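Local coordinates for probable transcriptional regulator, TetR family protein (Rhodococcus sp., PDB 3BJB) that probably binds regulatory DNA as a transcription factor of the TetR family, with a predicted helix-turn-helix and an all-helical C-terminal domain, at residues I78-G82 with A141-I145; A30-L34 with E47-A52; A162-L166 with A194-L199. All coordinates share one frame; numbering follows the deposited sequence.

Interaction 1: I78-G82 with A141-I145; sequences IDRMG and AFRQI
Helix 66-86, the long helix that in TetR-family folds leads from the DNA-binding domain into the regulatory core, meets helix 134-150 of that core here through Ile78 and Ile145. The two short segments run almost parallel, 11° apart, with their axes 9.8 Å from each other. Ile78 supplies its CG2 branch, which is anti to the backbone N. This methyl lies 3.6 Å from Ala141 CB and 3.8 Å from Ile145 CD1, and approaches the Phe142 ring obliquely at CD2. Ile145 reaches back with the end of its longer branch, since CG1 stands beside its backbone N (chi1 -68°) and the chain beyond is extended. Its CD1 methyl presses against the backbone of the other helix, 3.3 Å from Ile78 O and 3.5 Å from Gly82 CA, a close approach that Gly82 allows by having no side chain. SE of Met81, a selenomethionine, touches the same CD1 more loosely. At the margin, Asp79 OD1 rests 3.9 Å from Ala141 CB. Helix 95-111 adjoins both sides of the contact, with Met81 on Arg105 and Ala106 and Phe142 on Leu103; Phe142 also packs on Val167 and Trp170 of helix 157-179.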
loop_
_atom_site.group_PDB
_atom_site.type_symbol
_atom_site.label_atom_id
_atom_site.label_comp_id
_atom_site.label_asym_id
_atom_site.label_seq_id
_atom_site.Cartn_x
_atom_site.Cartn_y
_atom_site.Cartn_z
ATOM N N ILE B 78 -3.649 -15.910 5.042
ATOM C CA ILE B 78 -2.776 -15.608 6.133
ATOM C C ILE B 78 -2.890 -16.736 7.154
ATOM O O ILE B 78 -1.882 -17.153 7.720
ATOM C CB ILE B 78 -3.105 -14.233 6.760
ATOM C CG1 ILE B 78 -2.500 -13.122 5.898
ATOM C CG2 ILE B 78 -2.591 -14.157 8.220
ATOM C CD1 ILE B 78 -3.069 -11.720 6.214
ATOM N N ASP B 79 -4.101 -17.245 7.365
ATOM C CA ASP B 79 -4.293 -18.360 8.296
ATOM C C ASP B 79 -3.546 -19.583 7.793
ATOM O O ASP B 79 -2.963 -20.318 8.585
ATOM C CB ASP B 79 -5.779 -18.710 8.479
ATOM C CG ASP B 79 -6.556 -17.672 9.312
ATOM O OD1 ASP B 79 -5.933 -16.822 10.005
ATOM O OD2 ASP B 79 -7.814 -17.725 9.271
ATOM N N ARG B 80 -3.553 -19.773 6.470
ATOM C CA ARG B 80 -3.000 -20.973 5.841
ATOM C C ARG B 80 -1.485 -20.999 5.886
ATOM O O ARG B 80 -0.887 -22.067 5.961
ATOM C CB ARG B 80 -3.431 -21.059 4.383
ATOM C CG ARG B 80 -3.864 -22.442 3.909
ATOM C CD ARG B 80 -5.395 -22.473 3.673
ATOM N NE ARG B 80 -5.824 -23.536 2.752
ATOM C CZ ARG B 80 -5.960 -23.407 1.429
ATOM N NH1 ARG B 80 -5.708 -22.251 0.818
ATOM N NH2 ARG B 80 -6.357 -24.452 0.706
HETATM N N MSE B 81 -0.864 -19.826 5.821
HETATM C CA MSE B 81 0.589 -19.746 5.745
HETATM C C MSE B 81 1.186 -19.779 7.143
HETATM O O MSE B 81 2.337 -20.197 7.325
HETATM C CB MSE B 81 1.050 -18.520 4.930
HETATM C CG MSE B 81 1.108 -17.163 5.670
HETATM SE SE MSE B 81 2.800 -16.876 6.683
HETATM C CE MSE B 81 4.058 -17.429 5.280
ATOM N N GLY B 82 0.388 -19.346 8.121
ATOM C CA GLY B 82 0.725 -19.487 9.529
ATOM C C GLY B 82 0.832 -20.950 9.916
ATOM O O GLY B 82 1.778 -21.349 10.604
ATOM N N ALA B 141 -4.306 -11.373 12.531
ATOM C CA ALA B 141 -3.884 -12.733 12.209
ATOM C C ALA B 141 -2.416 -12.689 11.928
ATOM O O ALA B 141 -1.678 -13.572 12.321
ATOM C CB ALA B 141 -4.635 -13.283 11.017
ATOM N N PHE B 142 -2.000 -11.610 11.290
ATOM C CA PHE B 142 -0.630 -11.467 10.892
ATOM C C PHE B 142 0.245 -11.290 12.103
ATOM O O PHE B 142 1.033 -12.163 12.456
ATOM C CB PHE B 142 -0.488 -10.302 9.930
ATOM C CG PHE B 142 0.524 -10.547 8.896
ATOM C CD1 PHE B 142 1.315 -9.518 8.421
ATOM C CD2 PHE B 142 0.736 -11.840 8.431
ATOM C CE1 PHE B 142 2.317 -9.765 7.453
ATOM C CE2 PHE B 142 1.738 -12.128 7.467
ATOM C CZ PHE B 142 2.528 -11.088 6.963
ATOM N N ARG B 143 0.065 -10.163 12.757
ATOM C CA ARG B 143 0.636 -9.901 14.034
ATOM C C ARG B 143 0.818 -11.159 14.933
ATOM O O ARG B 143 1.859 -11.286 15.593
ATOM C CB ARG B 143 -0.240 -8.861 14.708
ATOM C CG ARG B 143 0.358 -8.110 15.865
ATOM C CD ARG B 143 -0.771 -7.506 16.651
ATOM N NE ARG B 143 -1.639 -8.585 17.128
ATOM C CZ ARG B 143 -2.882 -8.419 17.577
ATOM N NH1 ARG B 143 -3.440 -7.201 17.607
ATOM N NH2 ARG B 143 -3.579 -9.482 17.980
ATOM N N GLN B 144 -0.170 -12.068 14.982
ATOM C CA GLN B 144 -0.034 -13.299 15.794
ATOM C C GLN B 144 0.886 -14.380 15.222
ATOM O O GLN B 144 1.338 -15.252 15.955
ATOM C CB GLN B 144 -1.385 -13.948 16.104
ATOM C CG GLN B 144 -2.034 -13.445 17.354
ATOM C CD GLN B 144 -1.285 -13.828 18.622
ATOM O OE1 GLN B 144 -1.575 -13.296 19.688
ATOM N NE2 GLN B 144 -0.333 -14.758 18.520
ATOM N N ILE B 145 1.121 -14.369 13.917
ATOM C CA ILE B 145 2.029 -15.342 13.334
ATOM C C ILE B 145 3.455 -14.970 13.672
ATOM O O ILE B 145 4.298 -15.847 13.900
ATOM C CB ILE B 145 1.868 -15.444 11.822
ATOM C CG1 ILE B 145 0.503 -16.050 11.491
ATOM C CG2 ILE B 145 3.030 -16.280 11.192
ATOM C CD1 ILE B 145 0.200 -16.053 10.016
#

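Interaction 2: A30-L34 with E47-A52; sequences AAIEL and EVAKRA
Leu34 overlaps the guanidinium of Arg51, holding its CD1 methyl 3.7 Å above one face and offset toward the rim. The same methyl lies 3.5 Å from Arg51 CG, so the leucine crosses the arginine chain obliquely, touching both its aliphatic part and its charged group. A bend at chi2 of Arg51 carries the guanidinium alongside Glu33 and Leu34. Glu33 meets it at the edge: its CB lies in the guanidinium plane, 3.4 Å from Arg51 NH1. Further out, Glu33 OE1 accepts a weak hydrogen bond from Arg51 NH1, 3.4 Å long with an N-H...O angle of 139°. The carboxylate and guanidinium planes stand 89° apart, so this salt bridge uses a single oxygen and a single nitrogen instead of a flat, two-pronged pairing. On the other helix, Glu47 bends its chain so that OE2 comes 3.5 Å from Arg51 NE, one turn along. Below this polar rim, Ala30 CB is 4.3 Å from Ala52 CB, and Ala31 CB is equally far from Val48 CG1; the segments cross at 125° with axes 9.1 Å apart. Residues 47-52 belong to the predicted helix-turn-helix, in which helix 45-51 precedes helix 56-62, and Val48 also packs on Leu59 of the latter. Helix 22-37 thus packs against the first helix of the motif. Arg51 NH2 has a further salt bridge, to Glu37. With Glu33, Glu37 and Glu47 around it, the guanidinium probably helps keep these carboxylates ionised, and its three ion pairs, the one to Glu33 weak, probably fix its orientation against the Leu34 methyl.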
loop_
_atom_site.group_PDB
_atom_site.type_symbol
_atom_site.label_atom_id
_atom_site.label_comp_id
_atom_site.label_asym_id
_atom_site.label_seq_id
_atom_site.Cartn_x
_atom_site.Cartn_y
_atom_site.Cartn_z
ATOM N N ALA B 30 -13.235 -20.599 -5.328
ATOM C CA ALA B 30 -13.573 -20.037 -6.628
ATOM C C ALA B 30 -13.057 -18.625 -6.800
ATOM O O ALA B 30 -12.626 -18.249 -7.893
ATOM C CB ALA B 30 -15.061 -20.059 -6.827
ATOM N N ALA B 31 -13.111 -17.845 -5.720
ATOM C CA ALA B 31 -12.636 -16.484 -5.730
ATOM C C ALA B 31 -11.158 -16.525 -6.106
ATOM O O ALA B 31 -10.737 -15.822 -7.064
ATOM C CB ALA B 31 -12.876 -15.830 -4.411
ATOM N N ILE B 32 -10.413 -17.413 -5.427
ATOM C CA ILE B 32 -8.978 -17.625 -5.674
ATOM C C ILE B 32 -8.617 -17.950 -7.145
ATOM O O ILE B 32 -7.713 -17.308 -7.707
ATOM C CB ILE B 32 -8.362 -18.662 -4.691
ATOM C CG1 ILE B 32 -8.303 -18.080 -3.280
ATOM C CG2 ILE B 32 -6.950 -19.107 -5.143
ATOM C CD1 ILE B 32 -8.344 -19.129 -2.205
ATOM N N GLU B 33 -9.320 -18.903 -7.758
ATOM C CA GLU B 33 -9.150 -19.228 -9.185
ATOM C C GLU B 33 -9.439 -18.068 -10.127
ATOM O O GLU B 33 -8.750 -17.886 -11.137
ATOM C CB GLU B 33 -10.090 -20.348 -9.640
ATOM C CG GLU B 33 -10.562 -21.300 -8.586
ATOM C CD GLU B 33 -10.917 -22.628 -9.195
ATOM O OE1 GLU B 33 -12.089 -22.798 -9.627
ATOM O OE2 GLU B 33 -10.013 -23.488 -9.279
ATOM N N LEU B 34 -10.478 -17.298 -9.836
ATOM C CA LEU B 34 -10.783 -16.188 -10.729
ATOM C C LEU B 34 -9.756 -15.073 -10.628
ATOM O O LEU B 34 -9.316 -14.531 -11.644
ATOM C CB LEU B 34 -12.218 -15.714 -10.563
ATOM C CG LEU B 34 -13.079 -16.689 -11.378
ATOM C CD1 LEU B 34 -14.205 -17.403 -10.571
ATOM C CD2 LEU B 34 -13.591 -15.991 -12.624
ATOM N N GLU B 47 -19.744 -14.665 -11.498
ATOM C CA GLU B 47 -18.872 -15.793 -11.848
ATOM C C GLU B 47 -18.387 -16.591 -10.602
ATOM O O GLU B 47 -18.452 -17.827 -10.595
ATOM C CB GLU B 47 -17.742 -15.351 -12.799
ATOM C CG GLU B 47 -16.701 -16.451 -13.170
ATOM C CD GLU B 47 -17.262 -17.681 -13.948
ATOM O OE1 GLU B 47 -18.512 -17.855 -14.038
ATOM O OE2 GLU B 47 -16.439 -18.485 -14.470
ATOM N N VAL B 48 -17.944 -15.893 -9.546
ATOM C CA VAL B 48 -17.699 -16.543 -8.232
ATOM C C VAL B 48 -18.939 -17.361 -7.788
ATOM O O VAL B 48 -18.811 -18.496 -7.313
ATOM C CB VAL B 48 -17.258 -15.530 -7.085
ATOM C CG1 VAL B 48 -16.957 -16.256 -5.766
ATOM C CG2 VAL B 48 -16.041 -14.671 -7.483
ATOM N N ALA B 49 -20.136 -16.800 -7.961
ATOM C CA ALA B 49 -21.344 -17.519 -7.583
ATOM C C ALA B 49 -21.503 -18.789 -8.422
ATOM O O ALA B 49 -21.772 -19.872 -7.880
ATOM C CB ALA B 49 -22.561 -16.629 -7.703
ATOM N N LYS B 50 -21.318 -18.640 -9.735
ATOM C CA LYS B 50 -21.321 -19.766 -10.674
ATOM C C LYS B 50 -20.202 -20.815 -10.411
ATOM O O LYS B 50 -20.395 -21.992 -10.671
ATOM C CB LYS B 50 -21.285 -19.268 -12.137
ATOM C CG LYS B 50 -21.144 -20.414 -13.129
ATOM C CD LYS B 50 -21.181 -20.042 -14.605
ATOM C CE LYS B 50 -21.243 -21.371 -15.412
ATOM N NZ LYS B 50 -21.475 -21.290 -16.887
ATOM N N ARG B 51 -19.035 -20.397 -9.918
ATOM C CA ARG B 51 -17.982 -21.368 -9.607
ATOM C C ARG B 51 -18.269 -22.088 -8.308
ATOM O O ARG B 51 -18.356 -23.309 -8.286
ATOM C CB ARG B 51 -16.621 -20.710 -9.539
ATOM C CG ARG B 51 -16.090 -20.312 -10.856
ATOM C CD ARG B 51 -15.091 -21.317 -11.381
ATOM N NE ARG B 51 -14.654 -20.853 -12.696
ATOM C CZ ARG B 51 -13.425 -20.444 -12.993
ATOM N NH1 ARG B 51 -12.456 -20.464 -12.080
ATOM N NH2 ARG B 51 -13.167 -20.026 -14.225
ATOM N N ALA B 52 -18.445 -21.326 -7.233
ATOM C CA ALA B 52 -18.750 -21.885 -5.918
ATOM C C ALA B 52 -20.039 -22.689 -5.917
ATOM O O ALA B 52 -20.428 -23.263 -4.889
ATOM C CB ALA B 52 -18.827 -20.766 -4.888
#

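Interaction 3: A162-L166 with A194-L199; sequences ALRLL and ACDLLL
Ala162 CB and Leu166 CD1 meet the flat peptide groups of the facing helix, the first 3.6 Å from the carbonyl O of Leu198, the second near the backbone N of Cys195. In return, Leu198 CD1 comes up to the backbone of helix 157-179, 3.9 Å from Leu166 CA. Apart from Cys195, the side chains that meet here are all aliphatic. Leu166 sets its CG opposite the backbone N (chi1 -170°), which carries its two methyls across to different partners. CD1 touches Ala194 CB and Leu198 CD1, whereas CD2 lies 3.8 Å from Cys195 SG and 3.9 Å from Leu199 CD1. The segments run nearly antiparallel, at 152°, with axes 10.1 Å apart. They belong to helices 157-179 and 184-198, the C-terminal pair that in TetR-family proteins commonly joins its mate from a second subunit in a four-helix dimer interface; here Leu165, Ala194, Leu197 and Leu198 all pack against the second subunit, and Arg164 forms a salt bridge with Asp190 of that subunit. An alanine in place of Leu166 would remove both methyl branches and is likely to open a gap between Cys195, Leu198 and Leu199, leaving their side chains freer to shift. Leu198 sends its other methyl, CD2, to Leu165, 3.8 Å from CB, and the two side chains cross at about a right angle. At the C-terminal end of helix 184-198, Leu199 CD2 lies 3.7 Å from Leu163 CD2 and slightly farther from Ala162 CB. The backbone leaves helical geometry at this leucine, whose carbonyl O is hydrogen-bonded to Gln96 NE2, while its side chain packs on Val99 of helix 95-111.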
loop_
_atom_site.group_PDB
_atom_site.type_symbol
_atom_site.label_atom_id
_atom_site.label_comp_id
_atom_site.label_asym_id
_atom_site.label_seq_id
_atom_site.Cartn_x
_atom_site.Cartn_y
_atom_site.Cartn_z
ATOM N N ALA B 162 5.903 -1.561 17.043
ATOM C CA ALA B 162 6.981 -1.978 16.111
ATOM C C ALA B 162 6.485 -2.906 15.010
ATOM O O ALA B 162 6.743 -2.685 13.831
ATOM C CB ALA B 162 8.148 -2.604 16.866
ATOM N N LEU B 163 5.728 -3.922 15.397
ATOM C CA LEU B 163 5.175 -4.867 14.435
ATOM C C LEU B 163 4.061 -4.288 13.577
ATOM O O LEU B 163 3.748 -4.835 12.543
ATOM C CB LEU B 163 4.680 -6.118 15.150
ATOM C CG LEU B 163 5.794 -6.927 15.813
ATOM C CD1 LEU B 163 5.197 -7.871 16.846
ATOM C CD2 LEU B 163 6.631 -7.683 14.777
ATOM N N ARG B 164 3.431 -3.206 14.011
ATOM C CA ARG B 164 2.377 -2.611 13.199
ATOM C C ARG B 164 3.092 -1.796 12.133
ATOM O O ARG B 164 2.752 -1.876 10.961
ATOM C CB ARG B 164 1.427 -1.753 14.055
ATOM C CG ARG B 164 -0.014 -1.637 13.471
ATOM C CD ARG B 164 -0.833 -0.432 14.015
ATOM N NE ARG B 164 -0.350 -0.071 15.341
ATOM C CZ ARG B 164 0.286 1.060 15.607
ATOM N NH1 ARG B 164 0.463 1.942 14.638
ATOM N NH2 ARG B 164 0.737 1.302 16.830
ATOM N N LEU B 165 4.126 -1.058 12.546
ATOM C CA LEU B 165 5.041 -0.408 11.599
ATOM C C LEU B 165 5.685 -1.374 10.562
ATOM O O LEU B 165 5.828 -1.028 9.390
ATOM C CB LEU B 165 6.117 0.370 12.355
ATOM C CG LEU B 165 5.659 1.550 13.236
ATOM C CD1 LEU B 165 6.856 2.182 13.963
ATOM C CD2 LEU B 165 4.952 2.609 12.451
ATOM N N LEU B 166 6.082 -2.574 10.994
ATOM C CA LEU B 166 6.659 -3.541 10.067
ATOM C C LEU B 166 5.644 -3.991 9.007
ATOM O O LEU B 166 5.879 -3.750 7.825
ATOM C CB LEU B 166 7.285 -4.727 10.797
ATOM C CG LEU B 166 8.148 -5.744 10.034
ATOM C CD1 LEU B 166 9.319 -5.113 9.280
ATOM C CD2 LEU B 166 8.651 -6.856 10.967
ATOM N N ALA B 194 14.660 -3.418 7.485
ATOM C CA ALA B 194 13.507 -2.989 8.257
ATOM C C ALA B 194 13.335 -3.792 9.534
ATOM O O ALA B 194 13.257 -3.219 10.608
ATOM C CB ALA B 194 12.250 -3.030 7.424
ATOM N N CYS B 195 13.323 -5.113 9.445
ATOM C CA CYS B 195 13.340 -5.927 10.671
ATOM C C CYS B 195 14.382 -5.495 11.707
ATOM O O CYS B 195 14.087 -5.418 12.895
ATOM C CB CYS B 195 13.526 -7.398 10.334
ATOM S SG CYS B 195 12.048 -8.052 9.635
ATOM N N ASP B 196 15.594 -5.221 11.240
ATOM C CA ASP B 196 16.717 -4.911 12.123
ATOM C C ASP B 196 16.517 -3.541 12.729
ATOM O O ASP B 196 16.811 -3.301 13.927
ATOM C CB ASP B 196 18.028 -4.885 11.342
ATOM C CG ASP B 196 18.473 -6.268 10.868
ATOM O OD1 ASP B 196 17.787 -7.285 11.146
ATOM O OD2 ASP B 196 19.526 -6.337 10.195
ATOM N N LEU B 197 16.024 -2.631 11.894
ATOM C CA LEU B 197 15.797 -1.289 12.361
ATOM C C LEU B 197 14.586 -1.248 13.290
ATOM O O LEU B 197 14.711 -0.808 14.463
ATOM C CB LEU B 197 15.711 -0.310 11.187
ATOM C CG LEU B 197 17.107 -0.143 10.578
ATOM C CD1 LEU B 197 17.087 0.733 9.356
ATOM C CD2 LEU B 197 18.172 0.372 11.602
ATOM N N LEU B 198 13.444 -1.741 12.798
ATOM C CA LEU B 198 12.179 -1.612 13.524
ATOM C C LEU B 198 12.095 -2.420 14.790
ATOM O O LEU B 198 11.471 -1.968 15.743
ATOM C CB LEU B 198 10.959 -1.920 12.659
ATOM C CG LEU B 198 10.609 -0.829 11.632
ATOM C CD1 LEU B 198 9.802 -1.314 10.447
ATOM C CD2 LEU B 198 9.894 0.322 12.300
ATOM N N LEU B 199 12.731 -3.592 14.815
ATOM C CA LEU B 199 12.565 -4.523 15.947
ATOM C C LEU B 199 13.725 -4.629 16.938
ATOM O O LEU B 199 13.849 -5.646 17.623
ATOM C CB LEU B 199 12.195 -5.925 15.442
ATOM C CG LEU B 199 11.061 -6.068 14.432
ATOM C CD1 LEU B 199 11.043 -7.510 13.946
ATOM C CD2 LEU B 199 9.720 -5.654 15.044
#

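How the interactions relate
Along the chain the contacts come in series: interaction 2 closes before interaction 1 opens, and interaction 1 closes before interaction 3. Interaction 2 lies in the predicted DNA-binding region and interaction 3 beside the second subunit, on opposite sides of the chain's centre, with their own centres 36 Å apart. Interaction 1 is more central, 24 Å from interaction 2 and 17 Å from interaction 3, centre to centre. Its helix 66-86 also packs on residues 30-34, and its helix 134-150 on residues 162-166, so the two helices of interaction 1 link the other two contacts although none touches another. Such a chain of helices could couple the core and dimer interface to the DNA-binding end, as in other TetR-family regulators.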